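Local coordinates for putative exported protein (Bordetella pertussis Tohama I, PDB 2PFY) that binds pyroglutamic acid as an extracytoplasmic solute receptor, probably delivering it to a tripartite ATP-independent periplasmic (TRAP) transporter, at residues N14-F23 with L114-P122; Q56-V67 with P207-A217. All coordinates share one frame; numbering follows the deposited sequence.

Interaction 1. Residues N14-F23 with L114-P122. With PCA (pyroglutamic acid), chain E.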
loop_
_atom_site.group_PDB
_atom_site.type_symbol
_atom_site.label_atom_id
_atom_site.label_comp_id
_atom_site.label_asym_id
_atom_site.label_seq_id
_atom_site.Cartn_x
_atom_site.Cartn_y
_atom_site.Cartn_z
ATOM N N ASN A 14 3.437 10.420 -7.397
ATOM C CA ASN A 14 2.502 9.683 -6.586
ATOM C C ASN A 14 2.003 10.491 -5.414
ATOM O O ASN A 14 2.781 11.201 -4.792
ATOM C CB ASN A 14 3.181 8.386 -6.098
ATOM C CG ASN A 14 2.329 7.630 -5.120
ATOM O OD1 ASN A 14 2.406 7.855 -3.894
ATOM N ND2 ASN A 14 1.519 6.695 -5.645
ATOM N N TYR A 15 0.723 10.405 -5.095
ATOM C CA TYR A 15 0.172 11.295 -4.041
ATOM C C TYR A 15 0.617 10.905 -2.623
ATOM O O TYR A 15 0.645 11.749 -1.737
ATOM C CB TYR A 15 -1.357 11.446 -4.131
ATOM C CG TYR A 15 -2.155 10.236 -3.668
ATOM C CD1 TYR A 15 -2.428 10.021 -2.311
ATOM C CD2 TYR A 15 -2.639 9.300 -4.600
ATOM C CE1 TYR A 15 -3.172 8.898 -1.882
ATOM C CE2 TYR A 15 -3.389 8.182 -4.196
ATOM C CZ TYR A 15 -3.660 7.995 -2.844
ATOM O OH TYR A 15 -4.384 6.872 -2.468
ATOM N N LEU A 16 0.966 9.641 -2.416
ATOM C CA LEU A 16 1.463 9.200 -1.097
ATOM C C LEU A 16 2.828 9.795 -0.847
ATOM O O LEU A 16 3.127 10.227 0.278
ATOM C CB LEU A 16 1.518 7.664 -1.019
ATOM C CG LEU A 16 0.110 7.034 -1.014
ATOM C CD1 LEU A 16 0.214 5.493 -1.179
ATOM C CD2 LEU A 16 -0.675 7.394 0.281
ATOM N N THR A 17 3.653 9.813 -1.900
ATOM C CA THR A 17 4.940 10.491 -1.857
ATOM C C THR A 17 4.787 12.000 -1.617
ATOM O O THR A 17 5.517 12.558 -0.800
ATOM C CB THR A 17 5.762 10.208 -3.130
ATOM O OG1 THR A 17 6.135 8.837 -3.129
ATOM C CG2 THR A 17 7.058 11.056 -3.218
ATOM N N GLN A 18 3.847 12.648 -2.307
ATOM C CA GLN A 18 3.599 14.077 -2.082
ATOM C C GLN A 18 3.080 14.314 -0.670
ATOM O O GLN A 18 3.424 15.298 -0.021
ATOM C CB GLN A 18 2.628 14.664 -3.152
ATOM C CG GLN A 18 3.286 14.796 -4.518
ATOM C CD GLN A 18 4.644 15.539 -4.465
ATOM O OE1 GLN A 18 4.756 16.592 -3.825
ATOM N NE2 GLN A 18 5.678 14.972 -5.114
ATOM N N ASN A 19 2.288 13.394 -0.169
ATOM C CA ASN A 19 1.804 13.540 1.219
ATOM C C ASN A 19 2.972 13.440 2.248
ATOM O O ASN A 19 3.038 14.217 3.228
ATOM C CB ASN A 19 0.697 12.502 1.459
ATOM C CG ASN A 19 -0.034 12.699 2.779
ATOM O OD1 ASN A 19 -0.306 13.812 3.187
ATOM N ND2 ASN A 19 -0.344 11.614 3.446
ATOM N N ALA A 20 3.912 12.528 1.999
ATOM C CA ALA A 20 5.103 12.402 2.824
ATOM C C ALA A 20 6.014 13.649 2.737
ATOM O O ALA A 20 6.560 14.099 3.753
ATOM C CB ALA A 20 5.858 11.109 2.479
ATOM N N ARG A 21 6.173 14.199 1.530
ATOM C CA ARG A 21 6.895 15.469 1.325
ATOM C C ARG A 21 6.255 16.620 2.126
ATOM O O ARG A 21 6.965 17.419 2.813
ATOM C CB ARG A 21 7.031 15.808 -0.179
ATOM C CG ARG A 21 8.037 14.805 -0.905
ATOM C CD ARG A 21 8.425 15.296 -2.317
ATOM N NE ARG A 21 9.425 14.414 -2.929
ATOM C CZ ARG A 21 10.722 14.412 -2.614
ATOM N NH1 ARG A 21 11.188 15.246 -1.697
ATOM N NH2 ARG A 21 11.561 13.582 -3.215
ATOM N N GLN A 22 4.931 16.694 2.093
ATOM C CA GLN A 22 4.262 17.772 2.813
ATOM C C GLN A 22 4.436 17.564 4.326
ATOM O O GLN A 22 4.627 18.541 5.111
ATOM C CB GLN A 22 2.788 17.862 2.403
ATOM C CG GLN A 22 2.033 19.010 3.129
ATOM C CD GLN A 22 0.657 19.298 2.553
ATOM O OE1 GLN A 22 0.315 18.874 1.432
ATOM N NE2 GLN A 22 -0.158 19.991 3.337
ATOM N N PHE A 23 4.357 16.303 4.739
ATOM C CA PHE A 23 4.622 15.905 6.137
ATOM C C PHE A 23 6.031 16.338 6.572
ATOM O O PHE A 23 6.189 16.940 7.649
ATOM C CB PHE A 23 4.394 14.392 6.329
ATOM C CG PHE A 23 5.131 13.813 7.521
ATOM C CD1 PHE A 23 4.601 13.936 8.811
ATOM C CD2 PHE A 23 6.346 13.158 7.347
ATOM C CE1 PHE A 23 5.302 13.421 9.932
ATOM C CE2 PHE A 23 7.078 12.640 8.468
ATOM C CZ PHE A 23 6.538 12.758 9.743
ATOM N N LEU A 114 5.273 3.796 14.670
ATOM C CA LEU A 114 4.284 4.061 13.638
ATOM C C LEU A 114 3.911 5.529 13.725
ATOM O O LEU A 114 3.362 5.973 14.723
ATOM C CB LEU A 114 3.068 3.129 13.822
ATOM C CG LEU A 114 1.708 3.205 13.060
ATOM C CD1 LEU A 114 1.708 3.964 11.741
ATOM C CD2 LEU A 114 1.147 1.782 12.891
ATOM N N VAL A 115 4.271 6.294 12.699
ATOM C CA VAL A 115 4.008 7.719 12.694
ATOM C C VAL A 115 2.616 7.988 12.081
ATOM O O VAL A 115 1.740 8.577 12.743
ATOM C CB VAL A 115 5.121 8.494 11.956
ATOM C CG1 VAL A 115 4.778 9.982 11.865
ATOM C CG2 VAL A 115 6.508 8.245 12.640
ATOM N N TYR A 116 2.388 7.571 10.834
ATOM C CA TYR A 116 1.044 7.729 10.260
ATOM C C TYR A 116 0.823 6.734 9.118
ATOM O O TYR A 116 1.788 6.160 8.623
ATOM C CB TYR A 116 0.783 9.186 9.817
ATOM C CG TYR A 116 1.431 9.580 8.484
ATOM C CD1 TYR A 116 0.799 9.290 7.246
ATOM C CD2 TYR A 116 2.664 10.243 8.458
ATOM C CE1 TYR A 116 1.432 9.641 6.008
ATOM C CE2 TYR A 116 3.282 10.639 7.238
ATOM C CZ TYR A 116 2.641 10.319 6.027
ATOM O OH TYR A 116 3.232 10.676 4.850
ATOM N N GLY A 117 -0.454 6.541 8.745
ATOM C CA GLY A 117 -0.879 5.728 7.608
ATOM C C GLY A 117 -1.627 6.546 6.563
ATOM O O GLY A 117 -2.131 7.642 6.843
ATOM N N SER A 118 -1.680 6.033 5.332
ATOM C CA SER A 118 -2.567 6.593 4.309
ATOM C C SER A 118 -2.861 5.480 3.349
ATOM O O SER A 118 -2.040 4.574 3.180
ATOM C CB SER A 118 -1.929 7.774 3.565
ATOM O OG SER A 118 -1.849 8.903 4.407
ATOM N N PRO A 119 -4.072 5.505 2.757
ATOM C CA PRO A 119 -4.447 4.411 1.867
ATOM C C PRO A 119 -4.071 4.686 0.400
ATOM O O PRO A 119 -4.045 5.833 -0.048
ATOM C CB PRO A 119 -5.985 4.371 2.030
ATOM C CG PRO A 119 -6.353 5.853 2.174
ATOM C CD PRO A 119 -5.195 6.450 2.983
ATOM N N TRP A 120 -3.744 3.628 -0.309
ATOM C CA TRP A 120 -3.828 3.602 -1.767
ATOM C C TRP A 120 -5.326 3.599 -2.150
ATOM O O TRP A 120 -6.192 3.351 -1.303
ATOM C CB TRP A 120 -3.190 2.298 -2.276
ATOM C CG TRP A 120 -1.709 2.317 -2.220
ATOM C CD1 TRP A 120 -0.891 1.851 -1.203
ATOM C CD2 TRP A 120 -0.850 2.814 -3.239
ATOM N NE1 TRP A 120 0.426 2.022 -1.552
ATOM C CE2 TRP A 120 0.481 2.607 -2.801
ATOM C CE3 TRP A 120 -1.077 3.417 -4.497
ATOM C CZ2 TRP A 120 1.585 2.971 -3.578
ATOM C CZ3 TRP A 120 0.029 3.792 -5.270
ATOM C CH2 TRP A 120 1.341 3.559 -4.804
ATOM N N PRO A 121 -5.634 3.894 -3.429
ATOM C CA PRO A 121 -6.990 3.672 -3.903
ATOM C C PRO A 121 -7.268 2.162 -4.050
ATOM O O PRO A 121 -6.350 1.338 -3.912
ATOM C CB PRO A 121 -7.032 4.419 -5.269
ATOM C CG PRO A 121 -5.765 5.323 -5.274
ATOM C CD PRO A 121 -4.778 4.490 -4.468
ATOM N N PRO A 122 -8.543 1.792 -4.271
ATOM C CA PRO A 122 -8.908 0.388 -4.433
ATOM C C PRO A 122 -8.188 -0.288 -5.601
ATOM O O PRO A 122 -7.841 0.385 -6.593
ATOM C CB PRO A 122 -10.412 0.451 -4.707
ATOM C CG PRO A 122 -10.856 1.743 -4.040
ATOM C CD PRO A 122 -9.712 2.687 -4.334
HETATM N N PCA E . 0.240 0.516 -5.870
HETATM C CA PCA E . 1.302 -0.252 -5.178
HETATM C CB PCA E . 0.690 -1.070 -4.067
HETATM C CG PCA E . -0.790 -0.844 -4.147
HETATM C CD PCA E . -0.981 0.150 -5.243
HETATM O OE PCA E . -2.063 0.645 -5.543
HETATM C C PCA E . 2.020 -1.157 -6.159
HETATM O O PCA E . 3.091 -1.723 -5.910
HETATM O OXT PCA E . 1.514 -1.333 -7.252
HETATM O O HOH W 1 1.990 9.541 2.632
#

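Interaction 2. Residues Q56-V67 with P207-A217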
loop_
_atom_site.group_PDB
_atom_site.type_symbol
_atom_site.label_atom_id
_atom_site.label_comp_id
_atom_site.label_asym_id
_atom_site.label_seq_id
_atom_site.Cartn_x
_atom_site.Cartn_y
_atom_site.Cartn_z
ATOM N N GLN A 56 14.999 0.056 10.984
ATOM C CA GLN A 56 15.530 -0.578 12.233
ATOM C C GLN A 56 17.037 -0.391 12.416
ATOM O O GLN A 56 17.519 -0.101 13.544
ATOM C CB GLN A 56 15.292 -2.086 12.188
ATOM C CG GLN A 56 14.017 -2.537 12.763
ATOM C CD GLN A 56 13.947 -4.060 12.883
ATOM O OE1 GLN A 56 14.606 -4.793 12.143
ATOM N NE2 GLN A 56 13.134 -4.536 13.809
ATOM N N GLN A 57 17.777 -0.557 11.308
ATOM C CA GLN A 57 19.240 -0.456 11.312
ATOM C C GLN A 57 19.820 0.954 11.176
ATOM O O GLN A 57 21.044 1.120 11.232
ATOM C CB GLN A 57 19.836 -1.369 10.237
ATOM C CG GLN A 57 19.542 -2.861 10.442
ATOM C CD GLN A 57 20.327 -3.711 9.451
ATOM O OE1 GLN A 57 20.053 -3.697 8.263
ATOM N NE2 GLN A 57 21.348 -4.403 9.931
ATOM N N GLY A 58 18.968 1.965 10.970
ATOM C CA GLY A 58 19.442 3.333 10.841
ATOM C C GLY A 58 20.063 3.687 9.490
ATOM O O GLY A 58 20.848 4.618 9.382
ATOM N N VAL A 59 19.712 2.953 8.442
ATOM C CA VAL A 59 20.079 3.394 7.102
ATOM C C VAL A 59 19.361 4.718 6.909
ATOM O O VAL A 59 19.921 5.675 6.384
ATOM C CB VAL A 59 19.586 2.362 6.070
ATOM C CG1 VAL A 59 19.693 2.889 4.676
ATOM C CG2 VAL A 59 20.403 1.065 6.241
ATOM N N VAL A 60 18.097 4.739 7.343
ATOM C CA VAL A 60 17.315 5.941 7.400
ATOM C C VAL A 60 16.716 6.004 8.790
ATOM O O VAL A 60 16.585 4.978 9.467
ATOM C CB VAL A 60 16.160 5.921 6.314
ATOM C CG1 VAL A 60 16.770 5.885 4.903
ATOM C CG2 VAL A 60 15.267 4.712 6.479
ATOM N N GLN A 61 16.309 7.201 9.188
ATOM C CA GLN A 61 15.607 7.381 10.461
ATOM C C GLN A 61 14.123 7.178 10.349
ATOM O O GLN A 61 13.441 6.926 11.364
ATOM C CB GLN A 61 15.898 8.769 11.037
ATOM C CG GLN A 61 17.340 8.978 11.421
ATOM C CD GLN A 61 18.159 9.478 10.245
ATOM O OE1 GLN A 61 17.642 9.619 9.160
ATOM N NE2 GLN A 61 19.480 9.725 10.458
ATOM N N ILE A 62 13.604 7.245 9.110
ATOM C CA ILE A 62 12.179 7.192 8.908
ATOM C C ILE A 62 11.919 6.758 7.459
ATOM O O ILE A 62 12.749 7.016 6.537
ATOM C CB ILE A 62 11.554 8.590 9.254
ATOM C CG1 ILE A 62 10.018 8.532 9.346
ATOM C CG2 ILE A 62 12.118 9.719 8.286
ATOM C CD1 ILE A 62 9.360 9.844 9.914
ATOM N N GLY A 63 10.805 6.086 7.227
ATOM C CA GLY A 63 10.539 5.669 5.852
ATOM C C GLY A 63 9.084 5.348 5.619
ATOM O O GLY A 63 8.349 5.028 6.548
ATOM N N GLU A 64 8.685 5.465 4.354
ATOM C CA GLU A 64 7.370 5.101 3.919
ATOM C C GLU A 64 7.408 3.745 3.195
ATOM O O GLU A 64 8.330 3.460 2.411
ATOM C CB GLU A 64 6.775 6.232 3.039
ATOM C CG GLU A 64 5.352 5.939 2.551
ATOM C CD GLU A 64 5.345 5.075 1.296
ATOM O OE1 GLU A 64 6.232 5.303 0.418
ATOM O OE2 GLU A 64 4.485 4.164 1.203
ATOM N N VAL A 65 6.420 2.897 3.497
ATOM C CA VAL A 65 6.331 1.562 2.868
ATOM C C VAL A 65 4.895 1.031 2.932
ATOM O O VAL A 65 4.101 1.402 3.820
ATOM C CB VAL A 65 7.382 0.535 3.489
ATOM C CG1 VAL A 65 7.058 0.210 4.953
ATOM C CG2 VAL A 65 7.532 -0.768 2.660
ATOM N N LEU A 66 4.577 0.178 1.961
ATOM C CA LEU A 66 3.341 -0.577 1.931
ATOM C C LEU A 66 3.279 -1.400 3.214
ATOM O O LEU A 66 4.212 -2.167 3.509
ATOM C CB LEU A 66 3.369 -1.518 0.708
ATOM C CG LEU A 66 2.107 -2.339 0.432
ATOM C CD1 LEU A 66 0.986 -1.415 -0.101
ATOM C CD2 LEU A 66 2.396 -3.498 -0.542
ATOM N N VAL A 67 2.188 -1.252 3.964
ATOM C CA VAL A 67 1.998 -1.966 5.247
ATOM C C VAL A 67 2.141 -3.482 5.052
ATOM O O VAL A 67 2.923 -4.160 5.770
ATOM C CB VAL A 67 0.598 -1.617 5.895
ATOM C CG1 VAL A 67 0.309 -2.522 7.120
ATOM C CG2 VAL A 67 0.530 -0.136 6.268
ATOM N N PRO A 207 -5.088 -1.358 0.062
ATOM C CA PRO A 207 -3.917 -1.598 0.899
ATOM C C PRO A 207 -3.420 -0.271 1.452
ATOM O O PRO A 207 -3.553 0.779 0.806
ATOM C CB PRO A 207 -2.923 -2.266 -0.058
ATOM C CG PRO A 207 -3.276 -1.608 -1.464
ATOM C CD PRO A 207 -4.762 -1.315 -1.389
ATOM N N GLN A 208 -2.935 -0.308 2.682
ATOM C CA GLN A 208 -2.433 0.889 3.352
ATOM C C GLN A 208 -0.946 1.033 3.137
ATOM O O GLN A 208 -0.229 0.069 2.921
ATOM C CB GLN A 208 -2.676 0.819 4.845
ATOM C CG GLN A 208 -4.133 0.612 5.244
ATOM C CD GLN A 208 -5.060 1.712 4.760
ATOM O OE1 GLN A 208 -4.718 2.878 4.757
ATOM N NE2 GLN A 208 -6.257 1.335 4.387
ATOM N N SER A 209 -0.494 2.272 3.232
ATOM C CA SER A 209 0.920 2.574 3.267
ATOM C C SER A 209 1.185 3.238 4.624
ATOM O O SER A 209 0.315 3.930 5.154
ATOM C CB SER A 209 1.186 3.489 2.080
ATOM O OG SER A 209 2.006 4.556 2.423
ATOM N N PHE A 210 2.338 3.023 5.232
ATOM C CA PHE A 210 2.634 3.796 6.456
ATOM C C PHE A 210 4.028 4.376 6.542
ATOM O O PHE A 210 4.923 3.998 5.772
ATOM C CB PHE A 210 2.195 3.092 7.803
ATOM C CG PHE A 210 2.885 1.766 8.117
ATOM C CD1 PHE A 210 2.398 0.983 9.173
ATOM C CD2 PHE A 210 3.959 1.260 7.346
ATOM C CE1 PHE A 210 2.982 -0.282 9.508
ATOM C CE2 PHE A 210 4.547 0.019 7.666
ATOM C CZ PHE A 210 4.041 -0.771 8.755
ATOM N N VAL A 211 4.187 5.309 7.477
ATOM C CA VAL A 211 5.433 5.994 7.705
ATOM C C VAL A 211 5.882 5.569 9.096
ATOM O O VAL A 211 5.147 5.715 10.075
ATOM C CB VAL A 211 5.290 7.512 7.575
ATOM C CG1 VAL A 211 6.557 8.271 8.133
ATOM C CG2 VAL A 211 5.059 7.880 6.094
ATOM N N ILE A 212 7.060 4.975 9.158
ATOM C CA ILE A 212 7.524 4.329 10.383
ATOM C C ILE A 212 8.909 4.926 10.709
ATOM O O ILE A 212 9.698 5.170 9.801
ATOM C CB ILE A 212 7.591 2.755 10.240
ATOM C CG1 ILE A 212 8.357 2.330 8.970
ATOM C CG2 ILE A 212 6.173 2.116 10.237
ATOM C CD1 ILE A 212 8.728 0.839 8.876
ATOM N N ALA A 213 9.198 5.150 11.997
ATOM C CA ALA A 213 10.462 5.766 12.405
ATOM C C ALA A 213 11.311 4.859 13.300
ATOM O O ALA A 213 10.786 3.988 13.988
ATOM C CB ALA A 213 10.234 7.166 13.064
ATOM N N ASN A 214 12.626 5.033 13.234
ATOM C CA ASN A 214 13.558 4.330 14.148
ATOM C C ASN A 214 13.267 4.853 15.560
ATOM O O ASN A 214 13.361 6.048 15.786
ATOM C CB ASN A 214 15.000 4.611 13.743
ATOM C CG ASN A 214 16.020 3.908 14.656
ATOM O OD1 ASN A 214 16.388 4.419 15.728
ATOM N ND2 ASN A 214 16.472 2.733 14.233
ATOM N N LYS A 215 12.889 3.957 16.477
ATOM C CA LYS A 215 12.481 4.356 17.842
ATOM C C LYS A 215 13.582 5.092 18.610
ATOM O O LYS A 215 13.322 6.137 19.166
ATOM C CB LYS A 215 11.946 3.154 18.642
ATOM C CG LYS A 215 11.276 3.539 19.958
ATOM C CD LYS A 215 10.818 2.263 20.653
ATOM C CE LYS A 215 10.234 2.522 22.008
ATOM N NZ LYS A 215 9.780 1.211 22.557
ATOM N N ARG A 216 14.809 4.580 18.563
ATOM C CA ARG A 216 15.961 5.241 19.196
ATOM C C ARG A 216 16.218 6.659 18.669
ATOM O O ARG A 216 16.387 7.600 19.445
ATOM C CB ARG A 216 17.229 4.370 19.097
ATOM C CG ARG A 216 18.501 5.060 19.602
ATOM C CD ARG A 216 19.511 4.108 20.271
ATOM N NE ARG A 216 18.959 2.766 20.536
ATOM C CZ ARG A 216 18.753 2.237 21.742
ATOM N NH1 ARG A 216 19.062 2.916 22.851
ATOM N NH2 ARG A 216 18.247 1.011 21.833
ATOM N N ALA A 217 16.185 6.817 17.351
ATOM C CA ALA A 217 16.319 8.120 16.744
ATOM C C ALA A 217 15.173 9.025 17.205
ATOM O O ALA A 217 15.407 10.191 17.578
ATOM C CB ALA A 217 16.327 7.997 15.204
#

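Interaction 1. Residues N14-F23 with L114-P122
Trp120 forms one wall of the pyroglutamic acid pocket, and Leu16 of helix 15-30 packs behind it. The indole is sandwiched. CD1 of Leu16 lies over the five-membered ring in a CH-pi contact, 3.4 Å from its centroid and 15° off the ring normal. The ligand covers the opposite face, with PCA CD 3.3 Å from Trp120 CD2. Contact on both faces probably limits the tilt of the indole while the ligand is bound. Asn14 ND2 also approaches the six-membered ring, 3.3 Å from Trp120 CH2, while donating to Asp189. Asn14 is the N-cap of the helix. With its CG anti to the backbone N (chi1 174°), OD1 turns back and accepts from Thr17 N at 3.1 Å and, weakly, from Leu16 N. One side chain therefore caps the helix and borders the tryptophan.

Tyr15 reaches the backbone where the strand ends. Its OH donates to Pro119 O at 2.7 Å, and Pro121 CG sits at the ring edge. The other branch of Leu16, CD2, rests on Ser118 CB. Further along the helix, a water links the helix to Tyr116. It donates to Leu16 O, accepts weakly from Asn19 ND2, and bonds Tyr116 OH at 2.8 Å. Asn19 ND2 also donates to Ala236 O in helix 223-257. At the far end Phe23 presents one face to Tyr116 CE2, 3.7 Å from Phe23 CG. The two ring planes are 57° apart, an oblique pairing. Val115 CG1 touches Phe23 CZ.

The helix runs roughly antiparallel to strand 114-119, their axes 9.8 Å apart. This is helix-on-sheet packing in an alpha/beta domain of a periplasmic solute-binding protein, continued at the strand's end into the ligand site.

Interaction 2. Residues Q56-V67 with P207-A217
Ser209 OG donates to Glu64 OE2 at 2.8 Å, a side-chain bond between two antiparallel strands. It meets the oxygen on its anti side, 26° out of the carboxylate plane. Glu64 OE1 accepts from Glu9 N, so both carboxylate oxygens of this buried acid have a donor. The backbones pair regularly. Gly63 and Ile212 exchange two bonds of 2.9 Å, and Val65 and Phe210 form the next hydrogen-bonded pair. Val67 N donates to Gln208 O beyond the last bridge.

At the other end Asn214 N donates to Gln61 O at 2.8 Å. Asn214 is the N-cap of helix 215-220. Its OD1 accepts from Ala217 N on a lone pair in the amide plane, and ND2 donates to Val55 O. Gln61 OE1 accepts from Thr5 N in the neighbouring strand.

Apolar groups pack beside this network. Val67 CG2 lies over one face of Phe210, 3.7 Å from the ring centroid. Ile212 CG2 covers the opposite face, and Val65 CG1 meets the ring edge.

Paired backbone groups and a doubly bonded carboxylate let polar atoms lie buried here. The Glu64 charge is probably tempered by its two donors.

Overall arrangement
Interactions 1 and 2 have centres 13 Å apart, and both reach the same mixed five-stranded sheet; helix 15-30 packs against it. Strand 112-119 of interaction 1 is an outermost strand. Strand 208-214 of interaction 2 is its neighbour, with strand 62-66 next. Probable bonds from Ser118 O to Ser209 N and from Tyr116 O to Val211 N join the two contacts. At Val115 and Tyr116, both facing Val211, this pairing has a classic beta bulge. Along the chain the segments alternate: 14-23, 56-67, 114-122, 207-217. The domain is thus assembled from distant parts of the sequence. Both contacts run into the pyroglutamic acid pocket, through Trp120 in one and Leu66 and Pro207 in the other.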